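PilY2 protein (Pseudomonas aeruginosa, PDB 3TDQ) probably takes part in the assembly of type 4 fimbriae (pili), although its molecular role is not established. Local coordinates at residues V13-V18 and V47-V52; T36-M41 and I66-I71; V52-G57 and Y70-M75. All blocks are in the same frame, centred on the assembly; numbering follows the deposited sequence. Where two conformers were deposited one is given.

Interaction 1. Residues V13-V18 and V47-V52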
loop_
_atom_site.group_PDB
_atom_site.type_symbol
_atom_site.label_atom_id
_atom_site.label_comp_id
_atom_site.label_asym_id
_atom_site.label_seq_id
_atom_site.Cartn_x
_atom_site.Cartn_y
_atom_site.Cartn_z
ATOM N N VAL A 13 -5.392 -3.391 -13.096
ATOM C CA VAL A 13 -4.609 -4.432 -13.769
ATOM C C VAL A 13 -5.507 -5.076 -14.846
ATOM O O VAL A 13 -6.630 -5.479 -14.549
ATOM C CB VAL A 13 -4.056 -5.499 -12.763
ATOM C CG1 VAL A 13 -3.314 -6.620 -13.491
ATOM C CG2 VAL A 13 -3.152 -4.864 -11.700
ATOM N N PHE A 14 -5.021 -5.173 -16.081
ATOM C CA PHE A 14 -5.770 -5.821 -17.161
ATOM C C PHE A 14 -5.219 -7.224 -17.441
ATOM O O PHE A 14 -5.983 -8.123 -17.784
ATOM C CB PHE A 14 -5.742 -4.965 -18.436
ATOM C CG PHE A 14 -6.753 -3.838 -18.383
ATOM C CD1 PHE A 14 -6.508 -2.693 -17.630
ATOM C CD2 PHE A 14 -7.950 -3.920 -19.090
ATOM C CE1 PHE A 14 -7.452 -1.662 -17.565
ATOM C CE2 PHE A 14 -8.883 -2.881 -19.036
ATOM C CZ PHE A 14 -8.629 -1.765 -18.265
ATOM N N GLU A 15 -3.924 -7.428 -17.229
ATOM C CA GLU A 15 -3.252 -8.713 -17.437
ATOM C C GLU A 15 -1.975 -8.785 -16.647
ATOM O O GLU A 15 -1.383 -7.758 -16.306
ATOM C CB GLU A 15 -2.908 -8.949 -18.938
ATOM C CG GLU A 15 -3.994 -9.600 -19.778
ATOM C CD GLU A 15 -4.715 -10.814 -19.208
ATOM O OE1 GLU A 15 -4.070 -11.660 -18.541
ATOM O OE2 GLU A 15 -5.945 -10.908 -19.430
ATOM N N VAL A 16 -1.534 -10.020 -16.385
ATOM C CA VAL A 16 -0.299 -10.351 -15.695
ATOM C C VAL A 16 0.378 -11.459 -16.493
ATOM O O VAL A 16 -0.265 -12.472 -16.815
ATOM C CB VAL A 16 -0.504 -10.783 -14.220
ATOM C CG1 VAL A 16 0.840 -10.897 -13.496
ATOM C CG2 VAL A 16 -1.437 -9.835 -13.477
ATOM N N GLN A 17 1.663 -11.273 -16.801
ATOM C CA GLN A 17 2.446 -12.293 -17.493
ATOM C C GLN A 17 3.558 -12.712 -16.543
ATOM O O GLN A 17 4.620 -12.092 -16.526
ATOM C CB GLN A 17 2.982 -11.741 -18.827
ATOM C CG GLN A 17 3.095 -12.820 -19.860
ATOM C CD GLN A 17 2.827 -12.299 -21.242
ATOM O OE1 GLN A 17 3.706 -11.698 -21.860
ATOM N NE2 GLN A 17 1.696 -12.663 -21.815
ATOM N N VAL A 18 3.264 -13.687 -15.676
ATOM C CA VAL A 18 4.192 -14.143 -14.632
ATOM C C VAL A 18 5.532 -14.633 -15.227
ATOM O O VAL A 18 6.586 -14.334 -14.659
ATOM C CB VAL A 18 3.574 -15.171 -13.643
ATOM C CG1 VAL A 18 2.364 -14.578 -12.914
ATOM C CG2 VAL A 18 3.221 -16.495 -14.320
ATOM N N VAL A 47 -1.420 -9.852 -7.721
ATOM C CA VAL A 47 -2.219 -9.037 -8.639
ATOM C C VAL A 47 -2.899 -9.949 -9.665
ATOM O O VAL A 47 -2.367 -10.997 -10.019
ATOM C CB VAL A 47 -1.443 -7.875 -9.317
ATOM C CG1 VAL A 47 -0.988 -6.852 -8.279
ATOM C CG2 VAL A 47 -0.267 -8.371 -10.165
ATOM N N LYS A 48 -4.114 -9.581 -10.070
ATOM C CA LYS A 48 -4.904 -10.346 -11.039
ATOM C C LYS A 48 -5.592 -9.379 -11.985
ATOM O O LYS A 48 -5.802 -8.237 -11.584
ATOM C CB LYS A 48 -6.001 -11.190 -10.292
ATOM C CG LYS A 48 -5.527 -12.188 -9.232
ATOM C CD LYS A 48 -4.840 -13.405 -9.832
ATOM C CE LYS A 48 -4.200 -14.270 -8.777
ATOM N NZ LYS A 48 -3.320 -15.299 -9.391
ATOM N N PRO A 49 -6.088 -9.819 -13.166
ATOM C CA PRO A 49 -6.945 -8.921 -13.974
ATOM C C PRO A 49 -8.131 -8.448 -13.125
ATOM O O PRO A 49 -8.741 -9.259 -12.433
ATOM C CB PRO A 49 -7.408 -9.822 -15.127
ATOM C CG PRO A 49 -6.349 -10.900 -15.215
ATOM C CD PRO A 49 -5.955 -11.154 -13.795
ATOM N N GLY A 50 -8.370 -7.147 -13.100
ATOM C CA GLY A 50 -9.423 -6.558 -12.282
ATOM C C GLY A 50 -8.921 -5.952 -10.982
ATOM O O GLY A 50 -9.673 -5.218 -10.338
ATOM N N SER A 51 -7.655 -6.241 -10.565
ATOM C CA SER A 51 -7.115 -5.643 -9.330
ATOM C C SER A 51 -6.998 -4.138 -9.488
ATOM O O SER A 51 -6.528 -3.656 -10.529
ATOM C CB SER A 51 -5.745 -6.219 -8.960
ATOM O OG SER A 51 -5.779 -7.612 -8.715
ATOM N N VAL A 52 -7.442 -3.395 -8.468
ATOM C CA VAL A 52 -7.331 -1.942 -8.467
ATOM C C VAL A 52 -6.062 -1.673 -7.666
ATOM O O VAL A 52 -5.942 -2.184 -6.553
ATOM C CB VAL A 52 -8.604 -1.251 -7.909
ATOM C CG1 VAL A 52 -8.358 0.235 -7.656
ATOM C CG2 VAL A 52 -9.797 -1.465 -8.838
#
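Val-13 meets the loop 47-52 with both its backbone and its side chain, a small example of a turn bonded to a strand. Its N-H points to Ser-51 O (N to O 2.8 Å, nearly straight at 171°), while its own carbonyl O receives Gly-50 N at 2.8 Å, with the donor tilted out of the carbonyl plane. The two methyls of Val-13 divide the turn between them. With CG1 anti to the backbone N (chi1 177°), that methyl comes to 3.5 Å from Lys-48 O, and CG2 swings to the other flank, where it meets Ser-51 CB. The loop segment is a type II beta turn from Lys-48 to Ser-51, set just before strand 52-58 and laid against the neighbouring strand 6-17 of a small antiparallel sheet; the family belongs to the OB clan. Ser-51 OG secures the turn from within by accepting the N-H of Lys-48, and Gly-50 sits at a positive phi that suits this turn type. Further along, Val-16 turns its CG2 to CG2 of Val-47 at 3.8 Å, the two side chains crossing at about a right angle. With Val-47 CG1 anti to the carbonyl carbon (chi1 -65°), CG2 takes the position between backbone N and carbonyl carbon and meets Val-16; the side chain also packs on Ile-69 and Ile-71. Pro-49 touches the strand through CB, 3.5 Å from Phe-14 O, and its CG approaches Glu-15 OE1. Phe-14 and Glu-15 form a classic beta bulge opposite Asp-24, and the Phe-14 ring meets that of His-27.

Interaction 2. Residues T36-M41 and I66-I71. With GOL (glycerol), chain F.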
loop_
_atom_site.group_PDB
_atom_site.type_symbol
_atom_site.label_atom_id
_atom_site.label_comp_id
_atom_site.label_asym_id
_atom_site.label_seq_id
_atom_site.Cartn_x
_atom_site.Cartn_y
_atom_site.Cartn_z
ATOM N N THR A 36 9.816 -7.756 -5.706
ATOM C CA THR A 36 8.749 -6.877 -5.176
ATOM C C THR A 36 7.871 -7.817 -4.391
ATOM O O THR A 36 7.072 -8.577 -4.972
ATOM C CB THR A 36 8.053 -6.116 -6.300
ATOM O OG1 THR A 36 9.077 -5.369 -6.963
ATOM C CG2 THR A 36 6.915 -5.194 -5.787
ATOM N N VAL A 37 8.059 -7.808 -3.069
ATOM C CA VAL A 37 7.441 -8.737 -2.134
ATOM C C VAL A 37 6.666 -7.987 -1.031
ATOM O O VAL A 37 7.116 -6.959 -0.532
ATOM C CB VAL A 37 8.560 -9.658 -1.545
ATOM C CG1 VAL A 37 8.019 -10.647 -0.524
ATOM C CG2 VAL A 37 9.337 -10.393 -2.629
ATOM N N ARG A 38 5.495 -8.526 -0.664
ATOM C CA ARG A 38 4.623 -8.002 0.374
ATOM C C ARG A 38 4.166 -9.211 1.203
ATOM O O ARG A 38 3.686 -10.203 0.641
ATOM C CB ARG A 38 3.447 -7.224 -0.265
ATOM C CG ARG A 38 2.767 -6.185 0.626
ATOM C CD ARG A 38 1.815 -5.272 -0.192
ATOM N NE ARG A 38 1.857 -3.878 0.270
ATOM C CZ ARG A 38 2.659 -2.956 -0.233
ATOM N NH1 ARG A 38 3.418 -3.231 -1.287
ATOM N NH2 ARG A 38 2.696 -1.745 0.293
ATOM N N ASN A 39 4.419 -9.171 2.515
ATOM C CA ASN A 39 4.087 -10.237 3.476
ATOM C C ASN A 39 4.692 -11.594 3.056
ATOM O O ASN A 39 4.010 -12.617 3.101
ATOM C CB ASN A 39 2.567 -10.319 3.729
ATOM C CG ASN A 39 2.011 -9.050 4.357
ATOM O OD1 ASN A 39 2.731 -8.275 5.003
ATOM N ND2 ASN A 39 0.732 -8.768 4.124
ATOM N N GLY A 40 5.968 -11.564 2.656
ATOM C CA GLY A 40 6.727 -12.735 2.221
ATOM C C GLY A 40 6.343 -13.350 0.879
ATOM O O GLY A 40 6.928 -14.357 0.481
HETATM N N MSE A 41 5.387 -12.752 0.151
HETATM C CA MSE A 41 4.910 -13.288 -1.132
HETATM C C MSE A 41 5.158 -12.315 -2.302
HETATM O O MSE A 41 4.768 -11.149 -2.197
HETATM C CB MSE A 41 3.402 -13.589 -1.047
HETATM C CG MSE A 41 3.035 -14.612 0.018
HETATM SE SE MSE A 41 1.126 -14.659 0.298
HETATM C CE MSE A 41 0.822 -12.825 0.984
ATOM N N ILE A 66 8.232 -1.732 -11.026
ATOM C CA ILE A 66 7.391 -1.501 -9.854
ATOM C C ILE A 66 8.086 -2.174 -8.668
ATOM O O ILE A 66 8.313 -3.393 -8.693
ATOM C CB ILE A 66 5.926 -1.995 -10.068
ATOM C CG1 ILE A 66 5.181 -1.090 -11.085
ATOM C CG2 ILE A 66 5.179 -2.049 -8.711
ATOM C CD1 ILE A 66 3.792 -1.608 -11.539
ATOM N N THR A 67 8.435 -1.375 -7.643
ATOM C CA THR A 67 9.114 -1.895 -6.449
ATOM C C THR A 67 8.159 -1.932 -5.254
ATOM O O THR A 67 8.511 -2.482 -4.214
ATOM C CB THR A 67 10.379 -1.066 -6.123
ATOM O OG1 THR A 67 9.981 0.284 -5.904
ATOM C CG2 THR A 67 11.424 -1.136 -7.233
ATOM N N ASP A 68 6.945 -1.377 -5.414
ATOM C CA ASP A 68 5.935 -1.320 -4.342
ATOM C C ASP A 68 4.547 -1.270 -4.959
ATOM O O ASP A 68 4.278 -0.388 -5.780
ATOM C CB ASP A 68 6.175 -0.067 -3.445
ATOM C CG ASP A 68 5.404 -0.042 -2.122
ATOM O OD1 ASP A 68 4.701 -1.025 -1.821
ATOM O OD2 ASP A 68 5.527 0.956 -1.380
ATOM N N ILE A 69 3.678 -2.231 -4.622
ATOM C CA ILE A 69 2.324 -2.214 -5.199
ATOM C C ILE A 69 1.303 -2.661 -4.144
ATOM O O ILE A 69 1.522 -3.641 -3.435
ATOM C CB ILE A 69 2.238 -3.026 -6.526
ATOM C CG1 ILE A 69 0.851 -2.878 -7.217
ATOM C CG2 ILE A 69 2.690 -4.492 -6.354
ATOM C CD1 ILE A 69 0.849 -3.247 -8.775
ATOM N N TYR A 70 0.176 -1.928 -4.072
ATOM C CA TYR A 70 -0.885 -2.172 -3.112
ATOM C C TYR A 70 -2.205 -2.438 -3.836
ATOM O O TYR A 70 -2.595 -1.670 -4.707
ATOM C CB TYR A 70 -1.010 -0.964 -2.159
ATOM C CG TYR A 70 -2.183 -1.024 -1.200
ATOM C CD1 TYR A 70 -2.060 -1.635 0.050
ATOM C CD2 TYR A 70 -3.391 -0.395 -1.501
ATOM C CE1 TYR A 70 -3.129 -1.662 0.952
ATOM C CE2 TYR A 70 -4.462 -0.411 -0.606
ATOM C CZ TYR A 70 -4.329 -1.050 0.618
ATOM O OH TYR A 70 -5.408 -1.088 1.479
ATOM N N ILE A 71 -2.899 -3.511 -3.445
ATOM C CA ILE A 71 -4.204 -3.850 -4.024
ATOM C C ILE A 71 -5.282 -3.226 -3.145
ATOM O O ILE A 71 -5.330 -3.498 -1.948
ATOM C CB ILE A 71 -4.371 -5.388 -4.182
ATOM C CG1 ILE A 71 -3.267 -5.991 -5.120
ATOM C CG2 ILE A 71 -5.792 -5.740 -4.684
ATOM C CD1 ILE A 71 -2.998 -7.542 -4.920
HETATM C C1 GOL F . 1.046 -6.770 -3.285
HETATM O O1 GOL F . -0.115 -6.168 -3.781
HETATM C C2 GOL F . 0.677 -8.118 -2.739
HETATM O O2 GOL F . -0.396 -8.025 -1.776
HETATM C C3 GOL F . 1.897 -9.038 -2.452
HETATM O O3 GOL F . 1.678 -10.049 -1.418
HETATM O O HOH W 1 4.579 -4.727 -3.249
#
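Thr-36 and Thr-67 bring the two backbones to within 5.2 Å between CA atoms, and the touching parts, 36-38 and 66-70, run only 15° apart in direction, yet side chains rather than a ladder of backbone bonds join them. The first segment leads into a tight hairpin, strands 37-38 and 41-42 joined by a type I' turn from Arg-38 to Met-41, and it lies along strand 65-71, an outermost strand of the five-stranded sheet within this chain. Thr-36 reaches across with OG1, which donates to Ile-66 O at 2.7 Å in the carbonyl plane, on a lone pair. Its CG2, anti to the backbone N, lies over the Thr-67 to Asp-68 peptide. Arg-38 carries the charged part of the contact. Its guanidinium and the Asp-68 carboxylate are nearly coplanar, 12° apart, and NH1 meets OD1 at 2.6 Å almost in the guanidinium plane; NH2 adds a weak bond to the same oxygen. Ile-69 O lies over one guanidinium face instead of at its edge. The salt bridge is shared at the dimer interface: Arg-38 NE also pairs with Asp-68 of the second subunit, and Asp-68 OD2 with Lys-73 of that subunit, so this buried carboxylate is met by several positive groups, which would probably favour its ionised form. A glycerol, probably from the crystallisation liquor, spans the two backbones, giving O3 to Arg-38 O and O1 to Ile-69 O. At the guanidinium edge, a water accepts the N-H of Ile-69 at 3.0 Å and, weakly, that of Arg-38 NH1.

Interaction 3. Residues V52-G57 and Y70-M75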
loop_
_atom_site.group_PDB
_atom_site.type_symbol
_atom_site.label_atom_id
_atom_site.label_comp_id
_atom_site.label_asym_id
_atom_site.label_seq_id
_atom_site.Cartn_x
_atom_site.Cartn_y
_atom_site.Cartn_z
ATOM N N VAL A 52 -7.442 -3.395 -8.468
ATOM C CA VAL A 52 -7.331 -1.942 -8.467
ATOM C C VAL A 52 -6.062 -1.673 -7.666
ATOM O O VAL A 52 -5.942 -2.184 -6.553
ATOM C CB VAL A 52 -8.604 -1.251 -7.909
ATOM C CG1 VAL A 52 -8.358 0.235 -7.656
ATOM C CG2 VAL A 52 -9.797 -1.465 -8.838
ATOM N N VAL A 53 -5.092 -0.949 -8.246
ATOM C CA VAL A 53 -3.774 -0.815 -7.589
ATOM C C VAL A 53 -3.218 0.595 -7.500
ATOM O O VAL A 53 -3.530 1.441 -8.321
ATOM C CB VAL A 53 -2.733 -1.697 -8.335
ATOM C CG1 VAL A 53 -2.969 -3.191 -8.073
ATOM C CG2 VAL A 53 -2.689 -1.380 -9.852
ATOM N N SER A 54 -2.371 0.818 -6.481
ATOM C CA SER A 54 -1.516 1.990 -6.279
ATOM C C SER A 54 -0.117 1.429 -6.364
ATOM O O SER A 54 0.118 0.338 -5.823
ATOM C CB SER A 54 -1.775 2.671 -4.941
ATOM O OG SER A 54 -3.039 3.305 -4.974
ATOM N N TYR A 55 0.797 2.089 -7.093
ATOM C CA TYR A 55 2.133 1.503 -7.250
ATOM C C TYR A 55 3.198 2.573 -7.395
ATOM O O TYR A 55 2.906 3.706 -7.784
ATOM C CB TYR A 55 2.178 0.533 -8.468
ATOM C CG TYR A 55 1.644 1.157 -9.738
ATOM C CD1 TYR A 55 2.480 1.867 -10.595
ATOM C CD2 TYR A 55 0.280 1.132 -10.031
ATOM C CE1 TYR A 55 1.983 2.506 -11.728
ATOM C CE2 TYR A 55 -0.233 1.790 -11.150
ATOM C CZ TYR A 55 0.622 2.471 -11.997
ATOM O OH TYR A 55 0.129 3.108 -13.108
ATOM N N SER A 56 4.444 2.194 -7.123
ATOM C CA SER A 56 5.577 3.097 -7.287
ATOM C C SER A 56 6.792 2.289 -7.666
ATOM O O SER A 56 6.809 1.071 -7.476
ATOM C CB SER A 56 5.822 3.915 -6.017
ATOM O OG SER A 56 6.052 3.087 -4.892
ATOM N N GLY A 57 7.782 2.953 -8.243
ATOM C CA GLY A 57 8.990 2.269 -8.658
ATOM C C GLY A 57 10.052 3.181 -9.215
ATOM O O GLY A 57 10.016 4.396 -9.007
ATOM N N TYR A 70 0.176 -1.928 -4.072
ATOM C CA TYR A 70 -0.885 -2.172 -3.112
ATOM C C TYR A 70 -2.205 -2.438 -3.836
ATOM O O TYR A 70 -2.595 -1.670 -4.707
ATOM C CB TYR A 70 -1.010 -0.964 -2.159
ATOM C CG TYR A 70 -2.183 -1.024 -1.200
ATOM C CD1 TYR A 70 -2.060 -1.635 0.050
ATOM C CD2 TYR A 70 -3.391 -0.395 -1.501
ATOM C CE1 TYR A 70 -3.129 -1.662 0.952
ATOM C CE2 TYR A 70 -4.462 -0.411 -0.606
ATOM C CZ TYR A 70 -4.329 -1.050 0.618
ATOM O OH TYR A 70 -5.408 -1.088 1.479
ATOM N N ILE A 71 -2.899 -3.511 -3.445
ATOM C CA ILE A 71 -4.204 -3.850 -4.024
ATOM C C ILE A 71 -5.282 -3.226 -3.145
ATOM O O ILE A 71 -5.330 -3.498 -1.948
ATOM C CB ILE A 71 -4.371 -5.388 -4.182
ATOM C CG1 ILE A 71 -3.267 -5.991 -5.120
ATOM C CG2 ILE A 71 -5.792 -5.740 -4.684
ATOM C CD1 ILE A 71 -2.998 -7.542 -4.920
ATOM N N HIS A 72 -6.122 -2.375 -3.738
ATOM C CA HIS A 72 -7.256 -1.740 -3.066
ATOM C C HIS A 72 -8.333 -2.787 -2.822
ATOM O O HIS A 72 -8.713 -3.519 -3.748
ATOM C CB HIS A 72 -7.788 -0.570 -3.898
ATOM C CG HIS A 72 -6.827 0.569 -3.958
ATOM N ND1 HIS A 72 -6.882 1.604 -3.047
ATOM C CD2 HIS A 72 -5.744 0.742 -4.746
ATOM C CE1 HIS A 72 -5.861 2.402 -3.343
ATOM N NE2 HIS A 72 -5.162 1.931 -4.371
ATOM N N LYS A 73 -8.822 -2.860 -1.574
ATOM C CA LYS A 73 -9.838 -3.847 -1.192
ATOM C C LYS A 73 -11.226 -3.238 -1.272
ATOM O O LYS A 73 -11.845 -2.948 -0.251
ATOM C CB LYS A 73 -9.560 -4.420 0.212
ATOM C CG LYS A 73 -8.478 -5.488 0.167
ATOM C CD LYS A 73 -7.234 -4.892 0.642
ATOM C CE LYS A 73 -5.962 -5.609 0.304
ATOM N NZ LYS A 73 -4.837 -4.635 0.563
ATOM N N GLN A 74 -11.687 -3.015 -2.492
ATOM C CA GLN A 74 -12.983 -2.379 -2.802
ATOM C C GLN A 74 -14.176 -3.177 -2.269
ATOM O O GLN A 74 -15.215 -2.583 -1.986
ATOM C CB GLN A 74 -13.139 -2.170 -4.313
ATOM C CG GLN A 74 -12.207 -1.074 -4.864
ATOM C CD GLN A 74 -12.491 -0.763 -6.299
ATOM O OE1 GLN A 74 -13.086 -1.567 -7.035
ATOM N NE2 GLN A 74 -12.062 0.410 -6.732
HETATM N N MSE A 75 -14.000 -4.491 -2.075
HETATM C CA MSE A 75 -15.040 -5.383 -1.554
HETATM C C MSE A 75 -15.088 -5.410 -0.022
HETATM O O MSE A 75 -16.058 -5.925 0.546
HETATM C CB MSE A 75 -14.866 -6.786 -2.114
HETATM C CG MSE A 75 -15.114 -6.831 -3.623
HETATM SE SE MSE A 75 -15.161 -8.642 -4.338
HETATM C CE MSE A 75 -13.293 -9.154 -4.040
HETATM O O HOH W 2 -8.753 -4.574 -6.222
#
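Ser-54 OG and His-72 NE2 meet at 2.6 Å, a short hydrogen bond at the edge of the imidazole, in its plane. The backbone puts the serine on the sheet face it shares with Tyr-70, and OG, anti to the carbonyl carbon (chi1 -70°), is turned to NE2. Tyr-70 CD2 stands over the centre of the imidazole, 4.0 Å above its plane, with the rings edge-to-face, and probably limits how His-72 can tilt. Beside this pair, Val-52 lays its CG1 against His-72 CB and its CG2 at 3.6 Å from Gln-74 NE2, crossing both side chains at about a right angle. On the other face, Val-53 CG1 packs on Ile-71 CG1.

The backbone of the beta hairpin 52-58/65-71 holds these groups in register. Ser-54 and Tyr-70 form an antiparallel hydrogen-bonded pair, with Tyr-70 N to Ser-54 O at 2.9 Å, and Val-53 and Ile-71 form the adjoining non-hydrogen-bonded pair. Beyond them His-72 N binds Val-52 O at 2.8 Å, while a water links Val-52 N to His-72 O. Further out, Tyr-70 OH bonds to Glu-8 of the second subunit, a residue on which His-72 also packs.

Either partner could supply the proton between Ser-54 OG and His-72 NE2, so the bond can form whichever ring nitrogen carries hydrogen in a neutral imidazole.

Three ways of securing one small sheet appear side by side. Interaction 2 is buried and polar, whereas interaction 1 is partly buried, with most of its residues at the surface and Val-13 and Val-47 buried. Interaction 3, also partly buried, supplies the regular strand pairing the others lack. It shares Val-52 with interaction 1 and Tyr-70 and Ile-71 with interaction 2, so strands 52-58 and 65-71 connect all three. An apolar layer also joins interactions 1 and 3, where Val-53 meets both Val-47 and Val-13. Chemistry follows place: interactions 2 and 3 both reach the second subunit through charged and polar groups, while no other chain of the assembly touches interaction 1, built on backbone and methyl contacts.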